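Local atomic coordinates of VP24 (White spot syndrome virus, PDB entry 5HLJ), a protein that serves as a major envelope protein of the virion and probably helps build the viral envelope, to which a predicted transmembrane helix would anchor it. Residues K102-V107 and P170-F175. Numbering follows the deposited sequence.
Sequences KRDITV and PGNDLF
Ile105 and Pro170 form an antiparallel, non-hydrogen-bonded pair, their CA atoms 4.8 Å apart, where strand 105-114 begins and its neighbour, strand 161-170, ends in the beta-sheet of VP24. Just beyond this pair the amide of Gly171 donates to the carbonyl of Asp104, N to O 2.9 Å. Past it the chain leaves the sheet as the loop that leads to strand 176-177, and the touching parts run 50° apart. Gly171 adopts a positive phi of 97° as the chain turns out of the sheet.

Side chains of both segments meet around Gly171. Arg103, bent at chi3, brings one face of its guanidinium against Pro170, whose CB sits over that face toward its rim, 3.5 Å from Arg103 NH2, while Gly171 CA meets the edge of the same group. Asp104 reaches Asn172 instead: its OD1 accepts from Asn172 ND2 at 2.7 Å through the anti lone pair. OD1 lies near the amide plane of Asn172, whereas the carboxylate itself is turned 62° from it. Lys138 makes a salt bridge to that OD1 and the backbone N of Lys139 binds OD2, so both oxygens of the buried carboxylate have partners and the group probably stays ionised. Farther along, Thr106 CG2 packs loosely against Leu174 CD2, and Val136 of strand 135-137 touches both residues. OG1 of Thr106 lies anti to its own carbonyl carbon; it donates to Gly171 O at 2.8 Å and accepts from a water that also donates to Asp173 O, 2.6 Å from the water oxygen.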
ATOM      1  N   LYS A 102     -22.395  -0.989 -13.515  1.00 73.09           N
ATOM      2  CA  LYS A 102     -22.452  -1.001 -14.971  1.00 76.95           C
ATOM      3  C   LYS A 102     -21.089  -1.251 -15.622  1.00 76.53           C
ATOM      4  O   LYS A 102     -20.983  -1.262 -16.844  1.00 77.00           O
ATOM      5  CB  LYS A 102     -23.026   0.317 -15.489  1.00 85.42           C
ATOM      6  CG  LYS A 102     -24.488   0.568 -15.128  1.00 94.45           C
ATOM      7  CD  LYS A 102     -24.927   1.942 -15.628  1.00107.16           C
ATOM      8  CE  LYS A 102     -26.371   2.266 -15.256  1.00115.88           C
ATOM      9  NZ  LYS A 102     -26.756   3.653 -15.679  1.00112.99           N
ATOM     10  N   ARG A 103     -20.045  -1.457 -14.823  1.00 73.78           N
ATOM     11  CA  ARG A 103     -18.727  -1.720 -15.404  1.00 74.82           C
ATOM     12  C   ARG A 103     -17.927  -2.777 -14.671  1.00 70.23           C
ATOM     13  O   ARG A 103     -18.122  -3.014 -13.484  1.00 70.04           O
ATOM     14  CB  ARG A 103     -17.896  -0.444 -15.465  1.00 76.47           C
ATOM     15  CG  ARG A 103     -18.150   0.369 -16.702  1.00 89.34           C
ATOM     16  CD  ARG A 103     -17.131   1.484 -16.868  1.00 97.91           C
ATOM     17  NE  ARG A 103     -15.736   1.045 -16.846  1.00 90.17           N
ATOM     18  CZ  ARG A 103     -14.729   1.805 -17.271  1.00 91.11           C
ATOM     19  NH1 ARG A 103     -14.974   3.020 -17.738  1.00 92.27           N
ATOM     20  NH2 ARG A 103     -13.480   1.359 -17.242  1.00 94.85           N
ATOM     21  N   ASP A 104     -17.029  -3.410 -15.413  1.00 70.04           N
ATOM     22  CA  ASP A 104     -15.981  -4.226 -14.828  1.00 68.79           C
ATOM     23  C   ASP A 104     -15.173  -3.413 -13.814  1.00 69.50           C
ATOM     24  O   ASP A 104     -14.937  -2.216 -14.006  1.00 68.31           O
ATOM     25  CB  ASP A 104     -15.063  -4.764 -15.919  1.00 66.93           C
ATOM     26  CG  ASP A 104     -15.709  -5.879 -16.735  1.00 66.73           C
ATOM     27  OD1 ASP A 104     -15.068  -6.344 -17.703  1.00 72.09           O
ATOM     28  OD2 ASP A 104     -16.829  -6.322 -16.392  1.00 68.22           O
ATOM     29  N   ILE A 105     -14.766  -4.071 -12.734  1.00 64.99           N
ATOM     30  CA  ILE A 105     -13.935  -3.469 -11.699  1.00 64.27           C
ATOM     31  C   ILE A 105     -12.689  -4.310 -11.490  1.00 63.45           C
ATOM     32  O   ILE A 105     -12.786  -5.532 -11.414  1.00 64.61           O
ATOM     33  CB  ILE A 105     -14.683  -3.371 -10.368  1.00 65.27           C
ATOM     34  CG1 ILE A 105     -15.912  -2.474 -10.511  1.00 65.88           C
ATOM     35  CG2 ILE A 105     -13.750  -2.895  -9.268  1.00 64.19           C
ATOM     36  CD1 ILE A 105     -16.812  -2.535  -9.320  1.00 62.48           C
ATOM     37  N   THR A 106     -11.522  -3.680 -11.410  1.00 62.71           N
ATOM     38  CA  THR A 106     -10.320  -4.411 -11.029  1.00 63.68           C
ATOM     39  C   THR A 106      -9.999  -4.137  -9.557  1.00 66.99           C
ATOM     40  O   THR A 106     -10.009  -2.984  -9.103  1.00 68.26           O
ATOM     41  CB  THR A 106      -9.089  -4.051 -11.915  1.00 70.48           C
ATOM     42  OG1 THR A 106      -9.386  -4.306 -13.298  1.00 68.95           O
ATOM     43  CG2 THR A 106      -7.858  -4.895 -11.518  1.00 63.90           C
ATOM     44  N   VAL A 107      -9.761  -5.197  -8.798  1.00 58.19           N
ATOM     45  CA  VAL A 107      -9.180  -5.029  -7.477  1.00 59.98           C
ATOM     46  C   VAL A 107      -7.660  -5.037  -7.647  1.00 62.89           C
ATOM     47  O   VAL A 107      -7.073  -6.068  -7.945  1.00 62.71           O
ATOM     48  CB  VAL A 107      -9.652  -6.120  -6.492  1.00 61.36           C
ATOM     49  CG1 VAL A 107      -9.139  -5.832  -5.080  1.00 57.26           C
ATOM     50  CG2 VAL A 107     -11.173  -6.174  -6.479  1.00 56.22           C
ATOM     51  N   PRO A 170     -11.705   1.209 -12.209  1.00 70.14           N
ATOM     52  CA  PRO A 170     -12.578   0.834 -13.325  1.00 72.85           C
ATOM     53  C   PRO A 170     -11.873  -0.006 -14.371  1.00 70.36           C
ATOM     54  O   PRO A 170     -10.686   0.189 -14.608  1.00 74.72           O
ATOM     55  CB  PRO A 170     -12.985   2.190 -13.928  1.00 78.29           C
ATOM     56  CG  PRO A 170     -12.586   3.220 -12.914  1.00 77.67           C
ATOM     57  CD  PRO A 170     -11.417   2.654 -12.199  1.00 74.96           C
ATOM     58  N   GLY A 171     -12.598  -0.924 -15.000  1.00 68.89           N
ATOM     59  CA  GLY A 171     -12.082  -1.590 -16.180  1.00 64.80           C
ATOM     60  C   GLY A 171     -11.474  -2.935 -15.862  1.00 69.76           C
ATOM     61  O   GLY A 171     -11.579  -3.437 -14.733  1.00 67.83           O
ATOM     62  N   ASN A 172     -10.822  -3.519 -16.860  1.00 64.44           N
ATOM     63  CA  ASN A 172     -10.380  -4.896 -16.774  1.00 67.52           C
ATOM     64  C   ASN A 172      -9.000  -5.114 -17.397  1.00 69.23           C
ATOM     65  O   ASN A 172      -8.557  -6.254 -17.538  1.00 68.44           O
ATOM     66  CB  ASN A 172     -11.417  -5.799 -17.445  1.00 63.83           C
ATOM     67  CG  ASN A 172     -11.738  -5.357 -18.866  1.00 68.20           C
ATOM     68  OD1 ASN A 172     -10.840  -5.091 -19.660  1.00 68.18           O
ATOM     69  ND2 ASN A 172     -13.028  -5.246 -19.179  1.00 66.27           N
ATOM     70  N   ASP A 173      -8.325  -4.021 -17.757  1.00 65.75           N
ATOM     71  CA  ASP A 173      -7.004  -4.111 -18.387  1.00 73.52           C
ATOM     72  C   ASP A 173      -5.942  -4.653 -17.435  1.00 74.98           C
ATOM     73  O   ASP A 173      -5.786  -4.170 -16.310  1.00 74.46           O
ATOM     74  CB  ASP A 173      -6.556  -2.743 -18.921  1.00 75.70           C
ATOM     75  CG  ASP A 173      -7.276  -2.346 -20.196  1.00 84.04           C
ATOM     76  OD1 ASP A 173      -7.348  -3.177 -21.133  1.00 79.90           O
ATOM     77  OD2 ASP A 173      -7.767  -1.194 -20.257  1.00 94.31           O
ATOM     78  N   LEU A 174      -5.220  -5.663 -17.901  1.00 76.38           N
ATOM     79  CA  LEU A 174      -4.154  -6.286 -17.122  1.00 71.95           C
ATOM     80  C   LEU A 174      -2.906  -6.461 -17.982  1.00 76.15           C
ATOM     81  O   LEU A 174      -2.972  -6.439 -19.221  1.00 72.28           O
ATOM     82  CB  LEU A 174      -4.595  -7.643 -16.581  1.00 72.40           C
ATOM     83  CG  LEU A 174      -5.755  -7.695 -15.585  1.00 78.64           C
ATOM     84  CD1 LEU A 174      -6.165  -9.143 -15.362  1.00 72.06           C
ATOM     85  CD2 LEU A 174      -5.381  -7.030 -14.263  1.00 70.82           C
ATOM     86  N   PHE A 175      -1.772  -6.637 -17.318  1.00 73.88           N
ATOM     87  CA  PHE A 175      -0.513  -6.857 -18.003  1.00 70.35           C
ATOM     88  C   PHE A 175      -0.588  -8.032 -18.981  1.00 69.28           C
ATOM     89  O   PHE A 175      -1.006  -9.131 -18.616  1.00 69.00           O
ATOM     90  CB  PHE A 175       0.600  -7.095 -16.984  1.00 68.76           C
ATOM     91  CG  PHE A 175       1.964  -7.214 -17.598  1.00 72.09           C
ATOM     92  CD1 PHE A 175       2.545  -6.127 -18.249  1.00 65.42           C
ATOM     93  CD2 PHE A 175       2.668  -8.409 -17.526  1.00 71.71           C
ATOM     94  CE1 PHE A 175       3.805  -6.229 -18.821  1.00 66.20           C
ATOM     95  CE2 PHE A 175       3.932  -8.521 -18.093  1.00 72.19           C
ATOM     96  CZ  PHE A 175       4.503  -7.422 -18.735  1.00 69.73           C
TER
HETATM   97  O   HOH W   1      -7.514  -2.933 -14.776  1.00 72.95           O